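Local coordinates for protein nucleocapsid (Crimean-congo hemorrhagic fever virus, PDB 4AKL) that probably binds single- and double-stranded RNA and helps package the viral genome, and probably also cuts double-stranded DNA without sequence preference, at residues N125-A130 with F466-N471; K132-I137 with Q303-F308. All blocks are in the same frame, centred on the assembly; numbering follows the deposited sequence.

From the N terminus the chain first reaches helix 120-136, which supplies one side of both contacts, residues 125-130 to contact 1 and residues 132-137 to contact 2. About 170 residues later the chain returns to this helix with residues 303-308, the lead-in and first turn of helix 306-316, and contact 2 closes. The loop 466-471, between helix 450-460 and the C-terminal strand 480-481, comes back last and closes contact 1, so the shorter loop lies wholly within the longer one. The centres of the two contacts are about 6 Å apart. Tyr-126 and Gln-127 hydrogen-bond to the backbone of Asp-305 and Gln-303, joining the two sites.

Contact 1: residues N125-A130 with F466-N471; sequences NYQQAA and FQNAYN
Gln-127 lies across one face of the Tyr-470 ring, its CG 3.8 Å from the ring centroid and almost on the ring normal, a CH-pi contact. Gln-128 OE1 approaches CE2 of the same ring obliquely. The contact packs a C-terminal loop, shaped by an Asx turn at Asn-468, against helix 120-136. Gln-127 suits this place because its methylene carbons can cover an aromatic face while its amide keeps polar partners. With CG beside the backbone N (chi1 -61°) and the chain bent at chi2, Gln-127 folds over the ring, and the amide runs nearly parallel to it, the planes 18° apart. OE1 comes to 3.5 Å from Tyr-470 CB, while NE2 lies at the edge of the Tyr-126 ring and donates to Gly-301 O and Gln-303 O.

No direct hydrogen bond crosses between the segments; one water joins them instead. It donates to both O and OE1 of Gln-127 and accepts from Asn-468 ND2 at 2.7 Å, which ties the helix to the loop. Both ends of the Asn-468 amide are used: ND2 also donates to Asp-305 OD2, and Ala-130 CB lies 4.2 Å from ND2, a small side chain that lets the loop come close to the helix. Its OD1 closes the turn by accepting from Tyr-470 N at 2.8 Å, the donor lying 42° above the carbonyl plane.

Contact 2: residues K132-I137 with Q303-F308; sequences KWRKDI and QIDTVF
Arg-134 and Asp-305 form a bidentate, side-on salt bridge beside an aromatic cluster, where helix 120-136 meets the N-cap of helix 306-316. Arg-134 leaves its helix with CB directed neither at the partner segment nor away from it, and its chain, extended from CG to NE, carries the charge across. CG lies at the edge of the Trp-133 ring, in its plane. CD comes to 3.8 Å from Asp-305 OD2, and NE donates to that oxygen at 2.9 Å, meeting its syn lone pair. NH2 gives the straighter bond, 3.0 Å to Asp-305 OD1 at 175°, and also touches Val-307 CG1. NH1, at the other tip, donates to Phe-466 O. This side-on grip, with a third bond from NH1, fixes the rotation of the buried guanidinium.

Asp-305 is well suited to its cap: OD1 also accepts a weak bond from Phe-308 N. The arginine probably helps to keep it ionised.

Trp-133 gives the contact its apolar part. The edge of Phe-308 points at one face of the indole, a T-shaped pair with planes at 69° and CD1 3.5 Å from Trp-133 CG. Ile-137 CD1 lies over the opposite face, toward its rim, and Val-307 CG1 meets CZ3 at 3.9 Å. The broad indole thus packs between its own helix and helix 306-316, while its NE1 donates to Gly-92 O of helix 86-98, whose Trp-95 and Phe-96 also meet the ring.

Contact 1: residues N125-A130 with F466-N471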
ATOM      1  N   ASN A 125      10.752  -5.270   3.374  1.00 38.70           N
ATOM      2  CA  ASN A 125      11.535  -5.251   2.164  1.00 38.56           C
ATOM      3  C   ASN A 125      10.723  -4.731   0.969  1.00 36.65           C
ATOM      4  O   ASN A 125      11.240  -3.966   0.148  1.00 36.41           O
ATOM      5  CB  ASN A 125      12.102  -6.654   1.890  1.00 39.32           C
ATOM      6  CG  ASN A 125      12.967  -6.723   0.617  1.00 40.32           C
ATOM      7  OD1 ASN A 125      12.467  -6.601  -0.509  1.00 42.35           O
ATOM      8  ND2 ASN A 125      14.263  -6.938   0.799  1.00 44.19           N
ATOM      9  N   TYR A 126       9.444  -5.134   0.882  1.00 34.57           N
ATOM     10  CA  TYR A 126       8.616  -4.702  -0.216  1.00 32.44           C
ATOM     11  C   TYR A 126       8.387  -3.179  -0.126  1.00 32.48           C
ATOM     12  O   TYR A 126       8.430  -2.500  -1.111  1.00 31.49           O
ATOM     13  CB  TYR A 126       7.251  -5.460  -0.192  1.00 31.41           C
ATOM     14  CG  TYR A 126       6.152  -4.787  -0.978  1.00 28.50           C
ATOM     15  CD1 TYR A 126       5.370  -3.834  -0.406  1.00 27.75           C
ATOM     16  CD2 TYR A 126       5.916  -5.107  -2.295  1.00 28.46           C
ATOM     17  CE1 TYR A 126       4.331  -3.204  -1.128  1.00 27.00           C
ATOM     18  CE2 TYR A 126       4.880  -4.471  -3.050  1.00 25.89           C
ATOM     19  CZ  TYR A 126       4.097  -3.517  -2.450  1.00 26.73           C
ATOM     20  OH  TYR A 126       3.040  -2.864  -3.125  1.00 22.21           O
ATOM     21  N   GLN A 127       8.120  -2.658   1.066  1.00 33.05           N
ATOM     22  CA  GLN A 127       7.879  -1.213   1.213  1.00 33.85           C
ATOM     23  C   GLN A 127       9.113  -0.432   0.832  1.00 35.63           C
ATOM     24  O   GLN A 127       9.025   0.557   0.094  1.00 35.90           O
ATOM     25  CB  GLN A 127       7.413  -0.849   2.630  1.00 34.38           C
ATOM     26  CG  GLN A 127       6.059  -1.524   3.040  1.00 33.26           C
ATOM     27  CD  GLN A 127       4.827  -1.068   2.239  1.00 32.99           C
ATOM     28  OE1 GLN A 127       4.813   0.000   1.596  1.00 31.74           O
ATOM     29  NE2 GLN A 127       3.773  -1.891   2.286  1.00 31.40           N
ATOM     30  N   GLN A 128      10.275  -0.893   1.275  1.00 37.36           N
ATOM     31  CA  GLN A 128      11.531  -0.192   0.946  1.00 39.22           C
ATOM     32  C   GLN A 128      11.810  -0.291  -0.535  1.00 38.44           C
ATOM     33  O   GLN A 128      12.303   0.687  -1.155  1.00 39.37           O
ATOM     34  CB  GLN A 128      12.723  -0.754   1.776  1.00 41.11           C
ATOM     35  CG  GLN A 128      12.552  -0.579   3.299  1.00 44.91           C
ATOM     36  CD  GLN A 128      12.017   0.865   3.717  1.00 49.91           C
ATOM     37  OE1 GLN A 128      10.909   1.020   4.310  1.00 52.21           O
ATOM     38  NE2 GLN A 128      12.785   1.884   3.372  1.00 51.72           N
ATOM     39  N   ALA A 129      11.510  -1.467  -1.113  1.00 36.72           N
ATOM     40  CA  ALA A 129      11.689  -1.654  -2.537  1.00 36.05           C
ATOM     41  C   ALA A 129      10.814  -0.689  -3.375  1.00 34.44           C
ATOM     42  O   ALA A 129      11.251  -0.196  -4.393  1.00 34.71           O
ATOM     43  CB  ALA A 129      11.457  -3.105  -2.942  1.00 34.56           C
ATOM     44  N   ALA A 130       9.604  -0.446  -2.918  1.00 33.75           N
ATOM     45  CA  ALA A 130       8.662   0.447  -3.601  1.00 32.85           C
ATOM     46  C   ALA A 130       9.154   1.887  -3.598  1.00 33.85           C
ATOM     47  O   ALA A 130       9.034   2.585  -4.580  1.00 32.95           O
ATOM     48  CB  ALA A 130       7.277   0.361  -2.969  1.00 31.23           C
ATOM     49  N   PHE A 466      -1.740   7.332  -7.249  1.00 32.67           N
ATOM     50  CA  PHE A 466      -0.312   7.178  -7.484  1.00 32.88           C
ATOM     51  C   PHE A 466       0.588   7.635  -6.346  1.00 33.27           C
ATOM     52  O   PHE A 466       1.781   7.611  -6.497  1.00 33.26           O
ATOM     53  CB  PHE A 466       0.063   7.857  -8.794  1.00 33.98           C
ATOM     54  CG  PHE A 466      -0.693   7.285  -9.926  1.00 32.93           C
ATOM     55  CD1 PHE A 466      -0.313   6.086 -10.470  1.00 32.48           C
ATOM     56  CD2 PHE A 466      -1.821   7.920 -10.420  1.00 32.97           C
ATOM     57  CE1 PHE A 466      -1.070   5.484 -11.541  1.00 32.47           C
ATOM     58  CE2 PHE A 466      -2.558   7.336 -11.462  1.00 34.02           C
ATOM     59  CZ  PHE A 466      -2.161   6.104 -12.025  1.00 31.36           C
ATOM     60  N   GLN A 467      -0.006   8.015  -5.232  1.00 33.62           N
ATOM     61  CA  GLN A 467       0.710   8.313  -4.008  1.00 34.85           C
ATOM     62  C   GLN A 467       0.990   7.071  -3.212  1.00 34.03           C
ATOM     63  O   GLN A 467       0.186   6.184  -3.177  1.00 34.38           O
ATOM     64  CB  GLN A 467      -0.087   9.305  -3.135  1.00 35.67           C
ATOM     65  CG  GLN A 467       0.059  10.707  -3.596  1.00 37.92           C
ATOM     66  CD  GLN A 467      -1.046  11.634  -3.139  1.00 39.80           C
ATOM     67  OE1 GLN A 467      -2.147  11.200  -2.721  1.00 38.30           O
ATOM     68  NE2 GLN A 467      -0.774  12.931  -3.234  1.00 40.05           N
ATOM     69  N   ASN A 468       2.150   7.011  -2.590  1.00 34.83           N
ATOM     70  CA  ASN A 468       2.524   5.944  -1.653  1.00 34.57           C
ATOM     71  C   ASN A 468       2.351   6.558  -0.303  1.00 35.43           C
ATOM     72  O   ASN A 468       2.846   7.694  -0.054  1.00 36.96           O
ATOM     73  CB  ASN A 468       3.953   5.472  -1.927  1.00 34.35           C
ATOM     74  CG  ASN A 468       4.564   4.605  -0.782  1.00 35.97           C
ATOM     75  OD1 ASN A 468       4.603   5.004   0.403  1.00 36.07           O
ATOM     76  ND2 ASN A 468       5.073   3.445  -1.153  1.00 34.01           N
ATOM     77  N   ALA A 469       1.667   5.854   0.598  1.00 35.23           N
ATOM     78  CA  ALA A 469       1.372   6.429   1.928  1.00 36.87           C
ATOM     79  C   ALA A 469       2.001   5.633   3.069  1.00 38.03           C
ATOM     80  O   ALA A 469       1.573   5.781   4.239  1.00 38.94           O
ATOM     81  CB  ALA A 469      -0.161   6.574   2.130  1.00 36.03           C
ATOM     82  N   TYR A 470       3.017   4.825   2.752  1.00 38.63           N
ATOM     83  CA  TYR A 470       3.674   4.009   3.759  1.00 39.93           C
ATOM     84  C   TYR A 470       4.205   4.838   4.940  1.00 42.58           C
ATOM     85  O   TYR A 470       3.985   4.418   6.056  1.00 42.63           O
ATOM     86  CB  TYR A 470       4.819   3.138   3.183  1.00 39.78           C
ATOM     87  CG  TYR A 470       5.517   2.302   4.272  1.00 41.35           C
ATOM     88  CD1 TYR A 470       4.788   1.407   5.029  1.00 41.86           C
ATOM     89  CD2 TYR A 470       6.888   2.407   4.536  1.00 43.41           C
ATOM     90  CE1 TYR A 470       5.365   0.650   6.008  1.00 44.27           C
ATOM     91  CE2 TYR A 470       7.485   1.619   5.534  1.00 45.11           C
ATOM     92  CZ  TYR A 470       6.698   0.747   6.260  1.00 45.24           C
ATOM     93  OH  TYR A 470       7.189  -0.056   7.253  1.00 49.06           O
ATOM     94  N   ASN A 471       4.863   5.989   4.691  1.00 44.62           N
ATOM     95  CA  ASN A 471       5.440   6.864   5.782  1.00 47.82           C
ATOM     96  C   ASN A 471       4.516   7.917   6.392  1.00 48.73           C
ATOM     97  O   ASN A 471       4.975   8.843   7.002  1.00 50.16           O
ATOM     98  CB  ASN A 471       6.729   7.581   5.290  1.00 49.23           C
ATOM     99  CG  ASN A 471       7.825   6.633   5.017  1.00 50.27           C
ATOM    100  OD1 ASN A 471       8.132   5.781   5.856  1.00 52.61           O
ATOM    101  ND2 ASN A 471       8.443   6.749   3.848  1.00 51.44           N
TER
HETATM  102  O   HOH W   1       6.541   2.056   0.588  1.00 29.46           O

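Contact 2: residues K132-I137 with Q303-F308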
ATOM      1  N   LYS A 132      12.362   2.750  -3.275  1.00 39.84           N
ATOM      2  CA  LYS A 132      13.536   2.718  -4.138  1.00 41.34           C
ATOM      3  C   LYS A 132      13.184   2.783  -5.635  1.00 40.22           C
ATOM      4  O   LYS A 132      13.782   3.574  -6.376  1.00 41.47           O
ATOM      5  CB  LYS A 132      14.376   1.475  -3.861  1.00 42.00           C
ATOM      6  CG  LYS A 132      15.742   1.435  -4.637  1.00 45.12           C
ATOM      7  CD  LYS A 132      16.683   0.359  -4.063  1.00 47.79           C
ATOM      8  CE  LYS A 132      17.843   0.001  -5.048  1.00 49.33           C
ATOM      9  NZ  LYS A 132      18.477   1.206  -5.565  1.00 50.21           N
ATOM     10  N   TRP A 133      12.222   1.954  -6.057  1.00 37.84           N
ATOM     11  CA  TRP A 133      11.759   1.926  -7.405  1.00 36.64           C
ATOM     12  C   TRP A 133      11.326   3.324  -7.817  1.00 37.23           C
ATOM     13  O   TRP A 133      11.758   3.797  -8.868  1.00 37.30           O
ATOM     14  CB  TRP A 133      10.606   0.942  -7.514  1.00 34.99           C
ATOM     15  CG  TRP A 133       9.949   0.789  -8.823  1.00 34.17           C
ATOM     16  CD1 TRP A 133      10.242  -0.126  -9.807  1.00 33.68           C
ATOM     17  CD2 TRP A 133       8.852   1.540  -9.294  1.00 33.61           C
ATOM     18  NE1 TRP A 133       9.390   0.017 -10.878  1.00 33.10           N
ATOM     19  CE2 TRP A 133       8.517   1.038 -10.594  1.00 33.98           C
ATOM     20  CE3 TRP A 133       8.105   2.586  -8.764  1.00 34.23           C
ATOM     21  CZ2 TRP A 133       7.447   1.560 -11.356  1.00 32.04           C
ATOM     22  CZ3 TRP A 133       7.031   3.116  -9.532  1.00 33.24           C
ATOM     23  CH2 TRP A 133       6.731   2.586 -10.816  1.00 33.45           C
ATOM     24  N   ARG A 134      10.484   3.973  -6.997  1.00 36.40           N
ATOM     25  CA  ARG A 134      10.022   5.321  -7.274  1.00 37.54           C
ATOM     26  C   ARG A 134      11.194   6.340  -7.438  1.00 40.55           C
ATOM     27  O   ARG A 134      11.226   7.085  -8.397  1.00 40.83           O
ATOM     28  CB  ARG A 134       9.077   5.805  -6.184  1.00 37.55           C
ATOM     29  CG  ARG A 134       7.756   5.123  -6.211  1.00 33.73           C
ATOM     30  CD  ARG A 134       6.969   5.358  -4.999  1.00 34.40           C
ATOM     31  NE  ARG A 134       5.554   4.886  -5.200  1.00 32.73           N
ATOM     32  CZ  ARG A 134       4.492   5.651  -5.457  1.00 32.71           C
ATOM     33  NH1 ARG A 134       4.583   6.983  -5.559  1.00 34.49           N
ATOM     34  NH2 ARG A 134       3.294   5.082  -5.583  1.00 31.62           N
ATOM     35  N   LYS A 135      12.135   6.330  -6.495  1.00 42.56           N
ATOM     36  CA  LYS A 135      13.324   7.159  -6.569  1.00 45.82           C
ATOM     37  C   LYS A 135      14.191   6.869  -7.823  1.00 46.35           C
ATOM     38  O   LYS A 135      14.541   7.784  -8.564  1.00 48.12           O
ATOM     39  CB  LYS A 135      14.200   6.977  -5.311  1.00 47.54           C
ATOM     40  CG  LYS A 135      13.705   7.728  -4.022  1.00 49.96           C
ATOM     41  CD  LYS A 135      14.902   8.238  -3.135  1.00 54.81           C
ATOM     42  CE  LYS A 135      15.683   9.423  -3.795  1.00 58.51           C
ATOM     43  NZ  LYS A 135      16.701  10.147  -2.894  1.00 62.14           N
ATOM     44  N   ASP A 136      14.532   5.601  -8.035  1.00 45.32           N
ATOM     45  CA  ASP A 136      15.408   5.205  -9.144  1.00 45.72           C
ATOM     46  C   ASP A 136      14.853   5.578 -10.518  1.00 45.10           C
ATOM     47  O   ASP A 136      15.612   6.054 -11.351  1.00 46.29           O
ATOM     48  CB  ASP A 136      15.715   3.691  -9.104  1.00 44.71           C
ATOM     49  CG  ASP A 136      16.618   3.296  -7.902  1.00 46.49           C
ATOM     50  OD1 ASP A 136      17.108   4.188  -7.148  1.00 46.53           O
ATOM     51  OD2 ASP A 136      16.826   2.086  -7.711  1.00 47.37           O
ATOM     52  N   ILE A 137      13.551   5.396 -10.753  1.00 42.54           N
ATOM     53  CA  ILE A 137      13.006   5.701 -12.099  1.00 42.13           C
ATOM     54  C   ILE A 137      12.525   7.177 -12.293  1.00 43.01           C
ATOM     55  O   ILE A 137      11.993   7.534 -13.372  1.00 42.66           O
ATOM     56  CB  ILE A 137      11.884   4.662 -12.530  1.00 39.75           C
ATOM     57  CG1 ILE A 137      10.512   4.924 -11.821  1.00 38.88           C
ATOM     58  CG2 ILE A 137      12.383   3.240 -12.309  1.00 37.85           C
ATOM     59  CD1 ILE A 137       9.335   4.068 -12.392  1.00 33.55           C
ATOM     60  N   GLN A 303       0.131  -2.459   3.306  1.00 34.90           N
ATOM     61  CA  GLN A 303      -0.535  -1.515   2.387  0.60 34.23           C
ATOM     62  C   GLN A 303       0.072  -1.619   1.011  1.00 32.79           C
ATOM     63  O   GLN A 303       1.298  -1.517   0.847  1.00 31.94           O
ATOM     64  CB  GLN A 303      -0.417  -0.052   2.857  0.60 35.41           C
ATOM     65  CG  GLN A 303      -1.500   0.392   3.832  0.60 37.66           C
ATOM     66  CD  GLN A 303      -1.205   1.735   4.440  0.60 41.21           C
ATOM     67  OE1 GLN A 303      -0.478   2.568   3.853  0.60 44.36           O
ATOM     68  NE2 GLN A 303      -1.745   1.965   5.623  0.60 42.38           N
ATOM     69  N   ILE A 304      -0.769  -1.804   0.023  1.00 31.55           N
ATOM     70  CA  ILE A 304      -0.289  -1.975  -1.318  1.00 30.73           C
ATOM     71  C   ILE A 304       0.234  -0.616  -1.861  1.00 30.71           C
ATOM     72  O   ILE A 304      -0.337   0.411  -1.613  1.00 31.58           O
ATOM     73  CB  ILE A 304      -1.366  -2.670  -2.164  1.00 29.85           C
ATOM     74  CG1 ILE A 304      -0.846  -2.883  -3.576  1.00 30.09           C
ATOM     75  CG2 ILE A 304      -2.705  -1.886  -2.160  1.00 30.28           C
ATOM     76  CD1 ILE A 304      -1.734  -3.913  -4.364  1.00 29.88           C
ATOM     77  N   ASP A 305       1.366  -0.650  -2.544  1.00 29.94           N
ATOM     78  CA  ASP A 305       1.762   0.420  -3.368  1.00 29.66           C
ATOM     79  C   ASP A 305       1.265   0.076  -4.761  1.00 28.40           C
ATOM     80  O   ASP A 305       1.816  -0.816  -5.446  1.00 27.32           O
ATOM     81  CB  ASP A 305       3.281   0.596  -3.356  1.00 30.74           C
ATOM     82  CG  ASP A 305       3.724   1.804  -4.182  1.00 30.65           C
ATOM     83  OD1 ASP A 305       2.997   2.153  -5.124  1.00 27.90           O
ATOM     84  OD2 ASP A 305       4.800   2.407  -3.871  1.00 33.29           O
ATOM     85  N   THR A 306       0.236   0.788  -5.182  1.00 28.09           N
ATOM     86  CA  THR A 306      -0.531   0.447  -6.356  1.00 27.22           C
ATOM     87  C   THR A 306       0.302   0.434  -7.614  1.00 28.01           C
ATOM     88  O   THR A 306       0.245  -0.505  -8.385  1.00 27.65           O
ATOM     89  CB  THR A 306      -1.763   1.392  -6.493  1.00 28.00           C
ATOM     90  OG1 THR A 306      -2.619   1.170  -5.379  1.00 26.40           O
ATOM     91  CG2 THR A 306      -2.593   1.171  -7.802  1.00 24.44           C
ATOM     92  N   VAL A 307       1.094   1.456  -7.820  1.00 28.73           N
ATOM     93  CA  VAL A 307       1.852   1.499  -9.013  1.00 29.14           C
ATOM     94  C   VAL A 307       3.028   0.493  -8.980  1.00 29.04           C
ATOM     95  O   VAL A 307       3.294  -0.174  -9.979  1.00 28.93           O
ATOM     96  CB  VAL A 307       2.276   2.954  -9.369  1.00 30.40           C
ATOM     97  CG1 VAL A 307       3.339   3.470  -8.433  1.00 30.83           C
ATOM     98  CG2 VAL A 307       2.765   2.990 -10.847  1.00 31.82           C
ATOM     99  N   PHE A 308       3.685   0.363  -7.829  1.00 29.11           N
ATOM    100  CA  PHE A 308       4.807  -0.563  -7.705  1.00 28.92           C
ATOM    101  C   PHE A 308       4.385  -1.995  -7.944  1.00 27.92           C
ATOM    102  O   PHE A 308       5.010  -2.734  -8.744  1.00 26.92           O
ATOM    103  CB  PHE A 308       5.492  -0.423  -6.339  1.00 28.83           C
ATOM    104  CG  PHE A 308       6.660  -1.341  -6.149  1.00 29.74           C
ATOM    105  CD1 PHE A 308       7.805  -1.213  -6.936  1.00 32.09           C
ATOM    106  CD2 PHE A 308       6.617  -2.355  -5.228  1.00 29.88           C
ATOM    107  CE1 PHE A 308       8.860  -2.037  -6.783  1.00 32.31           C
ATOM    108  CE2 PHE A 308       7.646  -3.189  -5.060  1.00 31.23           C
ATOM    109  CZ  PHE A 308       8.801  -3.052  -5.826  1.00 32.42           C
TER